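Local coordinates for protein dihydroorotase (Agrobacterium tumefaciens, PDB 2OGJ) that acts as a zinc-dependent esterase of the amidohydrolase family, removing the acetyl group from acetyl-(R)-mandelate and, less efficiently, from acetyl glycolate, at residues F132-L135 / G139-A142; H180-S185 / M206-E211; E218-L223 / D227-C232. One frame throughout, in Å; residues are numbered along the deposited sequence.

Interaction 1: F132-L135 / G139-A142; sequences FLNL and GLVA
The carboxamide of Asn134 is the flat group here, and only its nitrogen end meets the segment 139-142. Gly139 CA stands above one side of the amide plane, 4.2 Å from Asn134 ND2. Leu140 CD2 comes up beyond the end of the amide, much closer to its plane, and lies 3.8 Å from Asn134 ND2; the two side chains run at about a right angle to each other. Asn134 holds CG away from its own backbone N (chi1 -161°), which carries the amide out toward the returning chain. Gly139, with a positive phi of 49°, turns that chain past the amide and brings no side chain to the meeting.

The polar work of the amide is done elsewhere. Asn134 ND2 gives hydrogen bonds to Gly107 O and Glu148 OE1, while Asn134 OD1 accepts from Gly136 N, closing an Asx turn. With both ends of the buried amide engaged, its rotation should be well fixed, and Leu140 packs against an amide that is probably held in place. The same leucine touches Glu148 and the zinc ligand His79, and its side chain is about 6 Å from a zinc ion at the nearest atoms. The arrangement belongs to the loop following strand 128-132 of the TIM barrel, a buried beta-alpha loop that lines the surroundings of a binuclear amidohydrolase metal site.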
loop_
_atom_site.group_PDB
_atom_site.type_symbol
_atom_site.label_atom_id
_atom_site.label_comp_id
_atom_site.label_asym_id
_atom_site.label_seq_id
_atom_site.Cartn_x
_atom_site.Cartn_y
_atom_site.Cartn_z
ATOM N N PHE A 132 -15.457 22.470 -12.426
ATOM C CA PHE A 132 -15.588 21.827 -11.134
ATOM C C PHE A 132 -14.141 21.418 -10.874
ATOM O O PHE A 132 -13.505 20.819 -11.740
ATOM C CB PHE A 132 -16.463 20.570 -11.225
ATOM C CG PHE A 132 -17.948 20.842 -11.210
ATOM C CD1 PHE A 132 -18.629 21.021 -10.010
ATOM C CD2 PHE A 132 -18.671 20.887 -12.407
ATOM C CE1 PHE A 132 -20.017 21.237 -10.007
ATOM C CE2 PHE A 132 -20.063 21.103 -12.418
ATOM C CZ PHE A 132 -20.735 21.277 -11.225
ATOM N N LEU A 133 -13.601 21.774 -9.716
ATOM C CA LEU A 133 -12.235 21.398 -9.396
ATOM C C LEU A 133 -12.257 19.971 -8.852
ATOM O O LEU A 133 -13.051 19.628 -7.978
ATOM C CB LEU A 133 -11.644 22.343 -8.355
ATOM C CG LEU A 133 -10.128 22.254 -8.115
ATOM C CD1 LEU A 133 -9.395 22.611 -9.393
ATOM C CD2 LEU A 133 -9.721 23.197 -6.958
ATOM N N ASN A 134 -11.385 19.130 -9.387
ATOM C CA ASN A 134 -11.309 17.753 -8.937
ATOM C C ASN A 134 -10.719 17.726 -7.529
ATOM O O ASN A 134 -9.831 18.510 -7.213
ATOM C CB ASN A 134 -10.442 16.931 -9.887
ATOM C CG ASN A 134 -10.691 15.449 -9.758
ATOM O OD1 ASN A 134 -10.665 14.892 -8.667
ATOM N ND2 ASN A 134 -10.933 14.800 -10.879
ATOM N N LEU A 135 -11.241 16.827 -6.693
ATOM C CA LEU A 135 -10.791 16.665 -5.313
ATOM C C LEU A 135 -9.345 16.182 -5.378
ATOM O O LEU A 135 -8.521 16.525 -4.523
ATOM C CB LEU A 135 -11.659 15.626 -4.595
ATOM C CG LEU A 135 -11.824 15.666 -3.077
ATOM C CD1 LEU A 135 -11.902 14.260 -2.563
ATOM C CD2 LEU A 135 -10.674 16.366 -2.434
ATOM N N GLY A 139 -5.936 15.741 -11.325
ATOM C CA GLY A 139 -7.054 15.754 -12.251
ATOM C C GLY A 139 -7.064 14.515 -13.138
ATOM O O GLY A 139 -6.688 13.408 -12.688
ATOM N N LEU A 140 -7.458 14.705 -14.404
ATOM C CA LEU A 140 -7.560 13.598 -15.356
ATOM C C LEU A 140 -6.464 13.522 -16.421
ATOM O O LEU A 140 -6.749 13.198 -17.570
ATOM C CB LEU A 140 -8.948 13.632 -16.028
ATOM C CG LEU A 140 -10.116 13.846 -15.044
ATOM C CD1 LEU A 140 -11.442 13.902 -15.779
ATOM C CD2 LEU A 140 -10.131 12.725 -14.019
ATOM N N VAL A 141 -5.218 13.797 -16.040
ATOM C CA VAL A 141 -4.116 13.744 -16.992
ATOM C C VAL A 141 -4.094 12.422 -17.726
ATOM O O VAL A 141 -4.082 12.401 -18.950
ATOM C CB VAL A 141 -2.735 13.905 -16.336
ATOM C CG1 VAL A 141 -2.133 15.206 -16.745
ATOM C CG2 VAL A 141 -2.842 13.809 -14.829
ATOM N N ALA A 142 -4.072 11.325 -16.972
ATOM C CA ALA A 142 -4.049 9.974 -17.539
ATOM C C ALA A 142 -5.332 9.286 -17.090
ATOM O O ALA A 142 -5.306 8.214 -16.500
ATOM C CB ALA A 142 -2.831 9.223 -17.025
#

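Interaction 2: H180-S185 / M206-E211. With ZN (zinc ion), chain H.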
loop_
_atom_site.group_PDB
_atom_site.type_symbol
_atom_site.label_atom_id
_atom_site.label_comp_id
_atom_site.label_asym_id
_atom_site.label_seq_id
_atom_site.Cartn_x
_atom_site.Cartn_y
_atom_site.Cartn_z
ATOM N N HIS A 180 -14.740 2.403 -7.950
ATOM C CA HIS A 180 -13.509 1.672 -7.691
ATOM C C HIS A 180 -12.425 1.765 -8.761
ATOM O O HIS A 180 -11.238 1.522 -8.484
ATOM C CB HIS A 180 -13.814 0.217 -7.296
ATOM C CG HIS A 180 -14.210 -0.677 -8.423
ATOM N ND1 HIS A 180 -13.347 -1.016 -9.443
ATOM C CD2 HIS A 180 -15.337 -1.399 -8.628
ATOM C CE1 HIS A 180 -13.925 -1.912 -10.224
ATOM N NE2 HIS A 180 -15.133 -2.163 -9.751
ATOM N N VAL A 181 -12.818 2.166 -9.962
ATOM C CA VAL A 181 -11.848 2.326 -11.029
ATOM C C VAL A 181 -10.946 3.495 -10.663
ATOM O O VAL A 181 -9.758 3.494 -10.997
ATOM C CB VAL A 181 -12.549 2.599 -12.370
ATOM C CG1 VAL A 181 -11.628 3.370 -13.330
ATOM C CG2 VAL A 181 -12.970 1.271 -12.981
ATOM N N ILE A 182 -11.510 4.480 -9.961
ATOM C CA ILE A 182 -10.752 5.654 -9.551
ATOM C C ILE A 182 -10.281 5.512 -8.105
ATOM O O ILE A 182 -9.078 5.460 -7.832
ATOM C CB ILE A 182 -11.588 6.968 -9.624
ATOM C CG1 ILE A 182 -12.104 7.226 -11.046
ATOM C CG2 ILE A 182 -10.736 8.136 -9.137
ATOM C CD1 ILE A 182 -13.344 6.411 -11.427
ATOM N N THR A 183 -11.240 5.453 -7.181
ATOM C CA THR A 183 -10.923 5.360 -5.771
ATOM C C THR A 183 -10.532 3.977 -5.294
ATOM O O THR A 183 -10.208 3.800 -4.126
ATOM C CB THR A 183 -12.074 5.912 -4.909
ATOM O OG1 THR A 183 -13.324 5.370 -5.342
ATOM C CG2 THR A 183 -12.123 7.415 -5.030
ATOM N N GLY A 184 -10.552 2.996 -6.187
ATOM C CA GLY A 184 -10.152 1.657 -5.789
ATOM C C GLY A 184 -10.879 1.005 -4.619
ATOM O O GLY A 184 -12.058 0.653 -4.730
ATOM N N SER A 185 -10.185 0.840 -3.493
ATOM C CA SER A 185 -10.790 0.185 -2.340
ATOM C C SER A 185 -11.271 1.033 -1.173
ATOM O O SER A 185 -11.968 0.497 -0.315
ATOM C CB SER A 185 -9.849 -0.898 -1.783
ATOM O OG SER A 185 -9.730 -2.018 -2.648
HETATM N N MSE A 206 -20.230 17.926 -7.231
HETATM C CA MSE A 206 -20.755 17.039 -8.274
HETATM C C MSE A 206 -20.108 15.680 -8.091
HETATM O O MSE A 206 -18.882 15.558 -8.147
HETATM C CB MSE A 206 -20.453 17.578 -9.689
HETATM C CG MSE A 206 -20.861 16.617 -10.837
HETATM SE SE MSE A 206 -20.674 17.240 -12.539
HETATM C CE MSE A 206 -19.225 16.550 -12.926
ATOM N N VAL A 207 -20.920 14.651 -7.864
ATOM C CA VAL A 207 -20.350 13.331 -7.661
ATOM C C VAL A 207 -20.777 12.289 -8.685
ATOM O O VAL A 207 -21.958 12.073 -8.937
ATOM C CB VAL A 207 -20.659 12.804 -6.247
ATOM C CG1 VAL A 207 -19.716 11.670 -5.897
ATOM C CG2 VAL A 207 -20.515 13.926 -5.240
ATOM N N HIS A 208 -19.776 11.643 -9.266
ATOM C CA HIS A 208 -19.957 10.602 -10.266
ATOM C C HIS A 208 -20.122 9.271 -9.542
ATOM O O HIS A 208 -19.470 9.011 -8.524
ATOM C CB HIS A 208 -18.749 10.653 -11.260
ATOM C CG HIS A 208 -18.090 9.336 -11.576
ATOM N ND1 HIS A 208 -17.507 9.089 -12.803
ATOM C CD2 HIS A 208 -17.835 8.237 -10.820
ATOM C CE1 HIS A 208 -16.928 7.902 -12.790
ATOM N NE2 HIS A 208 -17.112 7.364 -11.598
ATOM N N VAL A 209 -21.032 8.450 -10.048
ATOM C CA VAL A 209 -21.287 7.150 -9.460
ATOM C C VAL A 209 -21.077 6.062 -10.518
ATOM O O VAL A 209 -21.431 6.244 -11.678
ATOM C CB VAL A 209 -22.728 7.071 -8.896
ATOM C CG1 VAL A 209 -22.990 8.248 -7.964
ATOM C CG2 VAL A 209 -23.734 7.042 -10.027
ATOM N N GLY A 210 -20.487 4.940 -10.114
ATOM C CA GLY A 210 -20.247 3.850 -11.046
ATOM C C GLY A 210 -20.086 2.535 -10.317
ATOM O O GLY A 210 -20.822 2.260 -9.373
ATOM N N GLU A 211 -19.117 1.735 -10.747
ATOM C CA GLU A 211 -18.847 0.441 -10.134
ATOM C C GLU A 211 -18.902 0.616 -8.615
ATOM O O GLU A 211 -18.027 1.252 -8.024
ATOM C CB GLU A 211 -17.469 -0.077 -10.566
ATOM C CG GLU A 211 -16.983 0.441 -11.918
ATOM C CD GLU A 211 -16.698 1.938 -11.887
ATOM O OE1 GLU A 211 -15.679 2.370 -11.294
ATOM O OE2 GLU A 211 -17.513 2.689 -12.455
HETATM ZN ZN ZN H . -17.604 10.396 -14.771
#
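His180 N points almost straight at Glu211 O, with an N-H...O angle of 167°, but at 3.5 Å this is a weak hydrogen bond. Glu211 also turns its side chain back, bent at chi2 (67°), so that its carboxylate reaches the start of the short, weakly bonded helix 180-183. There Val181 N lies 3.2 Å from Glu211 OE1 in hydrogen-bonding geometry, although the position of that oxygen is doubtful. On the way Glu211 CG passes over one face of the His180 ring, a CH-pi contact 4.1 Å from the centroid and displaced toward the rim, though the model is too tight around this ring for the detail to carry weight. The imidazole and carboxylate planes stand 77° apart, so the two flat groups do not stack.

Deeper in, Ile182 and His208 approach from opposite directions. Ile182 CD1 sits obliquely to the His208 ring, 3.9 Å from His208 NE2. That nitrogen has a weak hydrogen bond with Ser179 OG, and on the other side of the ring His208 ND1 binds zinc at 2.4 Å. Metal and serine together restrain the imidazole at both nitrogens; His231 and the carboxylated Lys175 are the other protein ligands of this zinc.

Outward, His180 packs on Ile152 of a neighbouring subunit. Helix 180-183 follows directly on strand 177-178, which pairs in parallel with strand 206-209; strand 228-230 flanks 206-209 on its other edge, and helix 216-222 covers Val207 and Val209.

Interaction 3: E218-L223 / D227-C232; sequences EVLEIL and DVVTHC. With ZN (zinc ion), chain H.
Leu223 leaves the helix that ends at 222, and after a short turn the chain enters strand 228-230, so the two segments lie closest at the turn: the CA atoms of Leu223 and Asp227 are 6.1 Å apart. Further along they diverge, with 7.9 Å between the CA atoms of Leu220 and Val229.

Val229 points into this gap. Its chi1 of 167° places CG2 beside the backbone N, and there Leu220 CD1 meets Val229 CG2 at 3.5 Å, the two side chains crossing at about a right angle. Leu223 sends CD2 toward the same methyl, though that modelled separation is too short to trust. The other flank of Leu223 leans on Asp227, whose OD1 lies 3.4 Å from Leu223 CG. This oxygen takes a hydrogen bond from Gly224 N and a salt bridge from Lys195, while Asp227 OD2 accepts from Met205 N; the buried carboxylate is thus satisfied at both oxygens and probably kept ionised by the lysine.

Past the strand, His231 NE2 binds zinc at 2.5 Å. Thr230 CG2 lies over the centre of one face of the His231 ring, and Thr230 OG1 hydrogen-bonds His77 ND1 and so probably helps to position a ligand of the other zinc.

Helix 216-222 is the crossover of a beta-alpha-beta unit joining strands 206-209 and 228-230. Val219 and Leu223 cover Val207, Leu220 reaches helix 245-253, and strand 260-262 borders 228-230 on the edge away from 206-209.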
loop_
_atom_site.group_PDB
_atom_site.type_symbol
_atom_site.label_atom_id
_atom_site.label_comp_id
_atom_site.label_asym_id
_atom_site.label_seq_id
_atom_site.Cartn_x
_atom_site.Cartn_y
_atom_site.Cartn_z
ATOM N N GLU A 218 -24.677 5.315 -0.741
ATOM C CA GLU A 218 -23.874 6.013 0.249
ATOM C C GLU A 218 -23.669 7.471 -0.113
ATOM O O GLU A 218 -23.732 8.340 0.751
ATOM C CB GLU A 218 -22.521 5.307 0.414
ATOM C CG GLU A 218 -22.587 4.033 1.234
ATOM C CD GLU A 218 -21.241 3.330 1.335
ATOM O OE1 GLU A 218 -20.911 2.819 2.432
ATOM O OE2 GLU A 218 -20.515 3.277 0.316
ATOM N N VAL A 219 -23.424 7.731 -1.392
ATOM C CA VAL A 219 -23.200 9.088 -1.869
ATOM C C VAL A 219 -24.432 9.965 -1.673
ATOM O O VAL A 219 -24.324 11.083 -1.173
ATOM C CB VAL A 219 -22.809 9.099 -3.351
ATOM C CG1 VAL A 219 -22.555 10.533 -3.803
ATOM C CG2 VAL A 219 -21.584 8.239 -3.566
ATOM N N LEU A 220 -25.598 9.478 -2.087
ATOM C CA LEU A 220 -26.846 10.221 -1.905
ATOM C C LEU A 220 -27.072 10.591 -0.419
ATOM O O LEU A 220 -27.659 11.633 -0.097
ATOM C CB LEU A 220 -28.016 9.375 -2.416
ATOM C CG LEU A 220 -28.546 9.576 -3.846
ATOM C CD1 LEU A 220 -27.420 9.908 -4.815
ATOM C CD2 LEU A 220 -29.289 8.315 -4.276
ATOM N N GLU A 221 -26.606 9.722 0.478
ATOM C CA GLU A 221 -26.738 9.942 1.923
ATOM C C GLU A 221 -25.916 11.156 2.367
ATOM O O GLU A 221 -26.424 12.033 3.057
ATOM C CB GLU A 221 -26.260 8.712 2.710
ATOM C CG GLU A 221 -26.974 7.383 2.411
ATOM C CD GLU A 221 -28.355 7.262 3.057
ATOM O OE1 GLU A 221 -28.604 7.971 4.059
ATOM O OE2 GLU A 221 -29.182 6.444 2.575
ATOM N N ILE A 222 -24.645 11.200 1.971
ATOM C CA ILE A 222 -23.759 12.302 2.340
ATOM C C ILE A 222 -24.031 13.629 1.610
ATOM O O ILE A 222 -23.714 14.699 2.123
ATOM C CB ILE A 222 -22.260 11.876 2.180
ATOM C CG1 ILE A 222 -21.364 13.097 2.037
ATOM C CG2 ILE A 222 -22.097 10.951 1.023
ATOM C CD1 ILE A 222 -21.078 13.776 3.354
ATOM N N LEU A 223 -24.633 13.575 0.430
ATOM C CA LEU A 223 -24.930 14.793 -0.318
ATOM C C LEU A 223 -26.039 15.624 0.321
ATOM O O LEU A 223 -26.706 15.178 1.248
ATOM C CB LEU A 223 -25.325 14.442 -1.752
ATOM C CG LEU A 223 -24.236 14.453 -2.825
ATOM C CD1 LEU A 223 -22.998 13.696 -2.381
ATOM C CD2 LEU A 223 -24.815 13.851 -4.079
ATOM N N ASP A 227 -26.108 19.988 -4.292
ATOM C CA ASP A 227 -25.129 19.016 -4.757
ATOM C C ASP A 227 -25.664 18.338 -6.010
ATOM O O ASP A 227 -26.876 18.296 -6.255
ATOM C CB ASP A 227 -24.836 17.964 -3.684
ATOM C CG ASP A 227 -23.835 18.438 -2.651
ATOM O OD1 ASP A 227 -23.547 17.644 -1.737
ATOM O OD2 ASP A 227 -23.330 19.584 -2.747
ATOM N N VAL A 228 -24.758 17.767 -6.784
ATOM C CA VAL A 228 -25.147 17.137 -8.028
ATOM C C VAL A 228 -24.617 15.712 -8.148
ATOM O O VAL A 228 -23.474 15.436 -7.790
ATOM C CB VAL A 228 -24.607 17.987 -9.234
ATOM C CG1 VAL A 228 -25.063 17.393 -10.567
ATOM C CG2 VAL A 228 -25.053 19.450 -9.094
ATOM N N VAL A 229 -25.454 14.805 -8.644
ATOM C CA VAL A 229 -25.039 13.425 -8.864
ATOM C C VAL A 229 -25.086 13.261 -10.378
ATOM O O VAL A 229 -26.152 13.318 -10.997
ATOM C CB VAL A 229 -26.011 12.398 -8.233
ATOM C CG1 VAL A 229 -25.714 11.009 -8.765
ATOM C CG2 VAL A 229 -25.940 12.459 -6.714
ATOM N N THR A 230 -23.922 13.078 -10.988
ATOM C CA THR A 230 -23.866 12.893 -12.424
ATOM C C THR A 230 -23.862 11.384 -12.675
ATOM O O THR A 230 -23.368 10.615 -11.850
ATOM C CB THR A 230 -22.615 13.589 -13.032
ATOM O OG1 THR A 230 -22.702 13.547 -14.461
ATOM C CG2 THR A 230 -21.326 12.914 -12.561
ATOM N N HIS A 231 -24.426 10.987 -13.817
ATOM C CA HIS A 231 -24.577 9.594 -14.228
ATOM C C HIS A 231 -25.829 9.043 -13.540
ATOM O O HIS A 231 -25.990 7.839 -13.380
ATOM C CB HIS A 231 -23.357 8.761 -13.835
ATOM C CG HIS A 231 -22.064 9.270 -14.399
ATOM N ND1 HIS A 231 -21.989 9.964 -15.590
ATOM C CD2 HIS A 231 -20.789 9.136 -13.966
ATOM C CE1 HIS A 231 -20.726 10.234 -15.868
ATOM N NE2 HIS A 231 -19.979 9.742 -14.898
ATOM N N CYS A 232 -26.723 9.947 -13.155
ATOM C CA CYS A 232 -27.953 9.600 -12.437
ATOM C C CYS A 232 -28.737 8.420 -12.997
ATOM O O CYS A 232 -29.328 7.648 -12.236
ATOM C CB CYS A 232 -28.881 10.816 -12.373
ATOM S SG CYS A 232 -29.533 11.270 -13.972
HETATM ZN ZN ZN H . -17.604 10.396 -14.771
#

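How the interactions relate
The three contacts follow one another along the chain and step around the barrel. Interactions 2 and 3 have centres 12 Å apart and share a parallel sheet: Val207 N is 2.7 Å from Val228 O, and Val207 O is 3.0 Å from Thr230 N, both probable hydrogen bonds. Their histidines, His208 and His231, bind the same zinc from successive strands. Interaction 1 lies 13 Å from interaction 2 between centres and touches it where Phe132 packs on the selenomethionine Met206; it is 18 Å from interaction 3, without touching it. Interactions 2 and 3 supply ligands of one zinc at or just beyond strand ends, as in other amidohydrolases; Leu140 of interaction 1 lies near the other zinc.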